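Local coordinates for protein response regulator (Pseudomonas putida, PDB 3HDV) that probably acts as a phosphorylation-controlled switch in two-component signalling, this chain being its receiver domain of the CheY-like fold, at residues Ala40-Ala43 with Arg44-His48; Asp69-Arg72 with Thr73-Ser77; Ala22-Leu25 with Tyr26-Arg30. All coordinates share one frame; numbering follows the deposited sequence.

Interaction 1 of 3, residues Ala40-Ala43 with Arg44-His48; sequences AEEA and RLYLH
Four consecutive i to i+4 hydrogen bonds tie Ala40-Ala43 to Arg44-His48 within helix 40-49, running from Arg44 N to Ala40 O (2.9 Å) through to Leu47 N to Ala43 O (3.0 Å). Over this backbone Arg44 folds back toward the start of the helix. Its chain bends at chi3 (-69°), which lays the guanidinium over the carbonyl of Ala40, with Ala40 O 3.7 Å above the guanidinium plane, over its centre. At the edge of the same group sits Glu41: Arg44 NH2 gives OE1 a salt-bridge bond of 3.1 Å, and Arg44 NE adds a weak one to the same oxygen. OE1 lies in the guanidinium plane but is itself approached from above its own carboxylate, the two planes being 45° apart. Arg44 NH2 also pairs with Glu65, so this arginine probably balances two carboxylates. The other carboxylate oxygen, Glu41 OE2, lies 4.0 Å from Leu45 CG, along the exposed flank. Glu42 turns to Asp38 N instead. On the buried flank, Ala40, Ala43 and Leu47 pack against Leu70 and Ile74 of helix 67-75, while Ala43 and Leu47 also reach strand 9-13; the partly exposed Tyr46 touches Val35 of strand 33-37.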
loop_
_atom_site.group_PDB
_atom_site.type_symbol
_atom_site.label_atom_id
_atom_site.label_comp_id
_atom_site.label_asym_id
_atom_site.label_seq_id
_atom_site.Cartn_x
_atom_site.Cartn_y
_atom_site.Cartn_z
ATOM N N ALA B 40 7.160 -12.566 11.055
ATOM C CA ALA B 40 7.335 -12.511 12.502
ATOM C C ALA B 40 8.819 -12.274 12.946
ATOM O O ALA B 40 9.078 -11.476 13.841
ATOM C CB ALA B 40 6.759 -13.744 13.168
ATOM N N GLU B 41 9.765 -12.961 12.317
ATOM C CA GLU B 41 11.206 -12.758 12.646
ATOM C C GLU B 41 11.677 -11.329 12.402
ATOM O O GLU B 41 12.243 -10.726 13.291
ATOM C CB GLU B 41 12.130 -13.775 11.930
ATOM C CG GLU B 41 13.573 -13.919 12.628
ATOM C CD GLU B 41 13.502 -13.906 14.196
ATOM O OE1 GLU B 41 12.829 -14.812 14.791
ATOM O OE2 GLU B 41 14.097 -12.966 14.825
ATOM N N GLU B 42 11.424 -10.763 11.226
ATOM C CA GLU B 42 11.784 -9.381 10.997
ATOM C C GLU B 42 11.030 -8.447 11.931
ATOM O O GLU B 42 11.593 -7.432 12.380
ATOM C CB GLU B 42 11.556 -8.976 9.549
ATOM C CG GLU B 42 12.727 -8.344 8.886
ATOM C CD GLU B 42 12.332 -7.339 7.813
ATOM O OE1 GLU B 42 11.451 -7.657 7.013
ATOM O OE2 GLU B 42 12.895 -6.209 7.800
ATOM N N ALA B 43 9.778 -8.782 12.263
ATOM C CA ALA B 43 9.017 -7.964 13.230
ATOM C C ALA B 43 9.750 -7.922 14.576
ATOM O O ALA B 43 9.859 -6.856 15.169
ATOM C CB ALA B 43 7.567 -8.490 13.462
ATOM N N ARG B 44 10.179 -9.086 15.089
ATOM C CA ARG B 44 10.840 -9.156 16.412
ATOM C C ARG B 44 12.196 -8.368 16.383
ATOM O O ARG B 44 12.512 -7.612 17.302
ATOM C CB ARG B 44 11.023 -10.616 16.846
ATOM C CG ARG B 44 9.765 -11.262 17.407
ATOM C CD ARG B 44 10.059 -12.674 17.946
ATOM N NE ARG B 44 10.356 -13.549 16.834
ATOM C CZ ARG B 44 9.478 -14.404 16.318
ATOM N NH1 ARG B 44 8.252 -14.515 16.826
ATOM N NH2 ARG B 44 9.829 -15.126 15.277
ATOM N N LEU B 45 12.930 -8.467 15.286
ATOM C CA LEU B 45 14.120 -7.625 15.089
ATOM C C LEU B 45 13.850 -6.129 15.199
ATOM O O LEU B 45 14.527 -5.430 15.961
ATOM C CB LEU B 45 14.797 -7.942 13.760
ATOM C CG LEU B 45 15.450 -9.329 13.719
ATOM C CD1 LEU B 45 15.948 -9.601 12.315
ATOM C CD2 LEU B 45 16.628 -9.394 14.756
ATOM N N TYR B 46 12.880 -5.637 14.419
ATOM C CA TYR B 46 12.539 -4.242 14.417
ATOM C C TYR B 46 12.202 -3.792 15.841
ATOM O O TYR B 46 12.685 -2.749 16.315
ATOM C CB TYR B 46 11.353 -3.954 13.465
ATOM C CG TYR B 46 11.751 -3.046 12.334
ATOM C CD1 TYR B 46 12.338 -1.845 12.625
ATOM C CD2 TYR B 46 11.595 -3.401 10.988
ATOM C CE1 TYR B 46 12.742 -0.967 11.640
ATOM C CE2 TYR B 46 12.004 -2.486 9.952
ATOM C CZ TYR B 46 12.561 -1.272 10.323
ATOM O OH TYR B 46 13.034 -0.308 9.436
ATOM N N LEU B 47 11.373 -4.590 16.513
ATOM C CA LEU B 47 10.948 -4.269 17.875
ATOM C C LEU B 47 12.138 -4.163 18.846
ATOM O O LEU B 47 12.176 -3.259 19.683
ATOM C CB LEU B 47 9.929 -5.283 18.393
ATOM C CG LEU B 47 8.553 -5.244 17.702
ATOM C CD1 LEU B 47 7.710 -6.403 18.189
ATOM C CD2 LEU B 47 7.860 -3.932 17.942
ATOM N N HIS B 48 13.083 -5.085 18.704
ATOM C CA HIS B 48 14.269 -5.128 19.552
ATOM C C HIS B 48 15.213 -3.907 19.334
ATOM O O HIS B 48 15.624 -3.258 20.302
ATOM C CB HIS B 48 14.981 -6.471 19.371
ATOM C CG HIS B 48 16.047 -6.719 20.390
ATOM N ND1 HIS B 48 17.311 -6.181 20.282
ATOM C CD2 HIS B 48 16.015 -7.376 21.574
ATOM C CE1 HIS B 48 18.021 -6.515 21.345
ATOM N NE2 HIS B 48 17.263 -7.249 22.140
#

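Interaction 2 of 3, residues Asp69-Arg72 with Thr73-Ser77; sequences DLIR and TIRAS
Thr73 reaches back to the carbonyl of Leu70 in the last turns of helix 67-75, the helix of a beta-alpha-beta crossover between strands 53-58 and 83-88 of the receiver domain. Among the polar contacts, Thr73 OG1 donates to Leu70 O at 2.9 Å; with chi1 at 68°, the hydroxyl sits between its own backbone N and carbonyl carbon, turned back along the helix. Leu70 O therefore holds two donors, since Ile74 N also binds it, in the carbonyl plane, at 3.0 Å. Thr73 OG1 has a further partner in Arg44 of helix 40-49. The backbone continues regularly through Arg75 N to Ile71 O, but the next i to i+4 bond, from Ala76 N to Arg72 O, is weak.

Within 69-72 itself, Arg72 NH1 forms a salt bridge with Asp69 OD1 at 3.2 Å, nearly along the C-O axis of the carboxylate and within the guanidinium plane. Arg75 sends its guanidinium elsewhere, to the carbonyls of Leu82 and Leu102.

The apolar contact lies on the buried side: Leu70 CD1 packs on Ile74 CD1 at 3.8 Å, the two side chains crossing at a slant. Both leucine and isoleucine also rest on Met56 of strand 53-58, while Ile71 faces Ile84 and Val86 of strand 83-88. Just past the helix, Ser77 turns back to Ile74 O with two bonds, from N at 3.0 Å and OG at 2.9 Å.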
loop_
_atom_site.group_PDB
_atom_site.type_symbol
_atom_site.label_atom_id
_atom_site.label_comp_id
_atom_site.label_asym_id
_atom_site.label_seq_id
_atom_site.Cartn_x
_atom_site.Cartn_y
_atom_site.Cartn_z
ATOM N N ASP B 69 1.102 -16.430 16.298
ATOM C CA ASP B 69 2.333 -16.837 16.995
ATOM C C ASP B 69 3.196 -15.607 17.293
ATOM O O ASP B 69 3.776 -15.522 18.368
ATOM C CB ASP B 69 3.133 -17.818 16.141
ATOM C CG ASP B 69 2.599 -19.245 16.212
ATOM O OD1 ASP B 69 1.913 -19.594 17.180
ATOM O OD2 ASP B 69 2.889 -20.028 15.295
ATOM N N LEU B 70 3.284 -14.653 16.361
ATOM C CA LEU B 70 4.069 -13.442 16.594
ATOM C C LEU B 70 3.532 -12.678 17.791
ATOM O O LEU B 70 4.286 -12.289 18.690
ATOM C CB LEU B 70 4.097 -12.548 15.355
ATOM C CG LEU B 70 4.545 -11.080 15.534
ATOM C CD1 LEU B 70 6.041 -10.996 15.980
ATOM C CD2 LEU B 70 4.352 -10.269 14.261
ATOM N N ILE B 71 2.226 -12.466 17.835
ATOM C CA ILE B 71 1.602 -11.808 18.963
ATOM C C ILE B 71 1.880 -12.513 20.300
ATOM O O ILE B 71 2.204 -11.864 21.292
ATOM C CB ILE B 71 0.044 -11.603 18.725
ATOM C CG1 ILE B 71 -0.144 -10.694 17.502
ATOM C CG2 ILE B 71 -0.618 -11.024 19.965
ATOM C CD1 ILE B 71 -1.587 -10.602 16.954
ATOM N N ARG B 72 1.757 -13.829 20.322
ATOM C CA ARG B 72 2.071 -14.602 21.520
ATOM C C ARG B 72 3.499 -14.361 21.998
ATOM O O ARG B 72 3.724 -14.141 23.180
ATOM C CB ARG B 72 1.917 -16.096 21.245
ATOM C CG ARG B 72 0.573 -16.661 21.567
ATOM C CD ARG B 72 0.408 -17.907 20.723
ATOM N NE ARG B 72 -0.913 -18.479 20.865
ATOM C CZ ARG B 72 -1.402 -19.419 20.064
ATOM N NH1 ARG B 72 -0.671 -19.883 19.059
ATOM N NH2 ARG B 72 -2.622 -19.893 20.277
ATOM N N THR B 73 4.471 -14.380 21.094
ATOM C CA THR B 73 5.851 -14.125 21.563
ATOM C C THR B 73 6.033 -12.696 22.057
ATOM O O THR B 73 6.829 -12.448 22.998
ATOM C CB THR B 73 6.915 -14.433 20.524
ATOM O OG1 THR B 73 6.833 -13.506 19.433
ATOM C CG2 THR B 73 6.803 -15.864 20.054
ATOM N N ILE B 74 5.329 -11.735 21.427
ATOM C CA ILE B 74 5.398 -10.353 21.909
ATOM C C ILE B 74 4.862 -10.245 23.351
ATOM O O ILE B 74 5.472 -9.611 24.193
ATOM C CB ILE B 74 4.718 -9.321 20.957
ATOM C CG1 ILE B 74 5.484 -9.238 19.640
ATOM C CG2 ILE B 74 4.672 -7.931 21.612
ATOM C CD1 ILE B 74 4.720 -8.543 18.505
ATOM N N ARG B 75 3.728 -10.876 23.624
ATOM C CA ARG B 75 3.097 -10.759 24.921
ATOM C C ARG B 75 3.894 -11.465 26.014
ATOM O O ARG B 75 3.656 -11.231 27.192
ATOM C CB ARG B 75 1.633 -11.297 24.891
ATOM C CG ARG B 75 0.674 -10.473 24.030
ATOM C CD ARG B 75 0.523 -9.061 24.532
ATOM N NE ARG B 75 -0.473 -8.334 23.740
ATOM C CZ ARG B 75 -0.273 -7.149 23.189
ATOM N NH1 ARG B 75 0.900 -6.531 23.359
ATOM N NH2 ARG B 75 -1.255 -6.564 22.473
ATOM N N ALA B 76 4.796 -12.359 25.612
ATOM C CA ALA B 76 5.678 -13.059 26.546
ATOM C C ALA B 76 7.042 -12.349 26.688
ATOM O O ALA B 76 7.875 -12.814 27.433
ATOM C CB ALA B 76 5.874 -14.535 26.088
ATOM N N SER B 77 7.251 -11.228 25.987
ATOM C CA SER B 77 8.546 -10.536 25.914
ATOM C C SER B 77 8.548 -9.227 26.721
ATOM O O SER B 77 7.557 -8.865 27.348
ATOM C CB SER B 77 8.880 -10.204 24.465
ATOM O OG SER B 77 8.264 -8.963 24.097
#

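Interaction 3 of 3, residues Ala22-Leu25 with Tyr26-Arg30; sequences ALIL and YLKSR
Tyr26 turns its ring away from Ala22-Leu25, and one ring face is met by Arg30 CG, 4.2 Å above the plane and displaced toward the rim. What the tyrosine offers to the preceding turn is its CB, 3.6 Å from Ala22 O; with CG anti to the backbone N (chi1 -173°), the ring swings off toward Leu114 of helix 114-124 and Leu25 of the second subunit. Leu25 of this chain in turn packs on Leu114 of that subunit.

Regular helical bonds join the two segments of helix 17-29, from Tyr26 N to Ala22 O through to Ser29 N to Leu25 O, the last being 2.7 Å long. Ile24 and Lys28 run side by side in the same direction: the extended lysine lays its methylenes along the isoleucine branch, Lys28 CE standing 3.8 Å from Ile24 CG2. Leu23 and Leu27 meet more loosely, CG to CD1 at 4.3 Å, both facing Val12 of strand 9-13.

Near the helix end, the Ser29 hydroxyl folds back on the backbone, OG donating to Tyr26 O at 2.8 Å. What meets between the side chains is thus hydrocarbon, while the hydrogen bonds within this stretch are those of the backbone plus the Ser29 hydroxyl. This is consistent with a helix that packs on strand 9-13 along one flank and on the second subunit along another.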
loop_
_atom_site.group_PDB
_atom_site.type_symbol
_atom_site.label_atom_id
_atom_site.label_comp_id
_atom_site.label_asym_id
_atom_site.label_seq_id
_atom_site.Cartn_x
_atom_site.Cartn_y
_atom_site.Cartn_z
ATOM N N ALA B 22 1.804 -0.421 0.496
ATOM C CA ALA B 22 0.547 0.395 0.341
ATOM C C ALA B 22 0.129 1.029 1.650
ATOM O O ALA B 22 -0.147 2.229 1.701
ATOM C CB ALA B 22 -0.601 -0.415 -0.258
ATOM N N LEU B 23 0.152 0.242 2.723
ATOM C CA LEU B 23 -0.200 0.720 4.052
ATOM C C LEU B 23 0.855 1.687 4.573
ATOM O O LEU B 23 0.529 2.700 5.192
ATOM C CB LEU B 23 -0.379 -0.434 5.025
ATOM C CG LEU B 23 -1.052 -0.248 6.374
ATOM C CD1 LEU B 23 -2.390 0.638 6.293
ATOM C CD2 LEU B 23 -1.355 -1.605 7.014
ATOM N N ILE B 24 2.123 1.395 4.331
ATOM C CA ILE B 24 3.158 2.378 4.752
ATOM C C ILE B 24 2.925 3.745 4.064
ATOM O O ILE B 24 3.001 4.801 4.714
ATOM C CB ILE B 24 4.562 1.866 4.481
ATOM C CG1 ILE B 24 4.851 0.719 5.452
ATOM C CG2 ILE B 24 5.540 3.031 4.594
ATOM C CD1 ILE B 24 6.147 -0.078 5.129
ATOM N N LEU B 25 2.641 3.705 2.759
ATOM C CA LEU B 25 2.331 4.915 2.006
ATOM C C LEU B 25 1.091 5.648 2.588
ATOM O O LEU B 25 1.078 6.873 2.707
ATOM C CB LEU B 25 2.088 4.583 0.525
ATOM C CG LEU B 25 1.663 5.768 -0.343
ATOM C CD1 LEU B 25 2.804 6.813 -0.396
ATOM C CD2 LEU B 25 1.262 5.278 -1.746
ATOM N N TYR B 26 0.045 4.897 2.895
ATOM C CA TYR B 26 -1.168 5.482 3.432
ATOM C C TYR B 26 -0.842 6.171 4.753
ATOM O O TYR B 26 -1.192 7.342 4.929
ATOM C CB TYR B 26 -2.291 4.450 3.574
ATOM C CG TYR B 26 -3.628 5.065 3.968
ATOM C CD1 TYR B 26 -4.477 5.611 2.994
ATOM C CD2 TYR B 26 -4.026 5.136 5.313
ATOM C CE1 TYR B 26 -5.707 6.217 3.351
ATOM C CE2 TYR B 26 -5.252 5.736 5.690
ATOM C CZ TYR B 26 -6.084 6.270 4.699
ATOM O OH TYR B 26 -7.308 6.834 5.052
ATOM N N LEU B 27 -0.152 5.470 5.661
ATOM C CA LEU B 27 0.258 6.067 6.955
ATOM C C LEU B 27 1.094 7.314 6.777
ATOM O O LEU B 27 0.800 8.362 7.379
ATOM C CB LEU B 27 0.981 5.043 7.845
ATOM C CG LEU B 27 0.054 3.916 8.313
ATOM C CD1 LEU B 27 0.853 2.720 8.917
ATOM C CD2 LEU B 27 -0.967 4.455 9.344
ATOM N N LYS B 28 2.121 7.215 5.936
ATOM C CA LYS B 28 2.942 8.395 5.584
ATOM C C LYS B 28 2.152 9.545 4.910
ATOM O O LYS B 28 2.341 10.718 5.270
ATOM C CB LYS B 28 4.243 8.010 4.846
ATOM C CG LYS B 28 5.193 7.041 5.688
ATOM C CD LYS B 28 6.573 6.923 4.980
ATOM C CE LYS B 28 7.541 6.053 5.693
ATOM N NZ LYS B 28 8.862 5.956 4.932
ATOM N N SER B 29 1.233 9.236 4.000
ATOM C CA SER B 29 0.415 10.295 3.357
ATOM C C SER B 29 -0.433 11.058 4.385
ATOM O O SER B 29 -0.869 12.175 4.105
ATOM C CB SER B 29 -0.500 9.751 2.255
ATOM O OG SER B 29 -1.612 9.091 2.809
ATOM N N ARG B 30 -0.648 10.442 5.564
ATOM C CA ARG B 30 -1.430 11.045 6.663
ATOM C C ARG B 30 -0.536 11.580 7.768
ATOM O O ARG B 30 -1.010 11.829 8.876
ATOM C CB ARG B 30 -2.429 10.032 7.245
ATOM C CG ARG B 30 -3.487 9.544 6.249
ATOM C CD ARG B 30 -4.262 10.715 5.675
ATOM N NE ARG B 30 -4.996 11.411 6.728
ATOM C CZ ARG B 30 -5.601 12.595 6.611
ATOM N NH1 ARG B 30 -5.584 13.278 5.456
ATOM N NH2 ARG B 30 -6.229 13.101 7.674
#

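Overall arrangement
All three are local contacts along a helix of one receiver domain, the second and third running on past its C-terminal end. Interactions 1 and 2 share one helical layer, on one face of the sheet; interaction 3 is on the other face. The helices of the first two touch, with centres 11 Å apart, through buried apolar side chains and one probable polar tie. Interaction 3 stands apart, 20 Å from interaction 1 and 26 Å from interaction 2 between centres, and on the opposite side of the chain's centre from interaction 2. It is the most buried of the three and reaches a second subunit, whereas salt bridges mark the partly exposed flanks of 40-48 and 69-77.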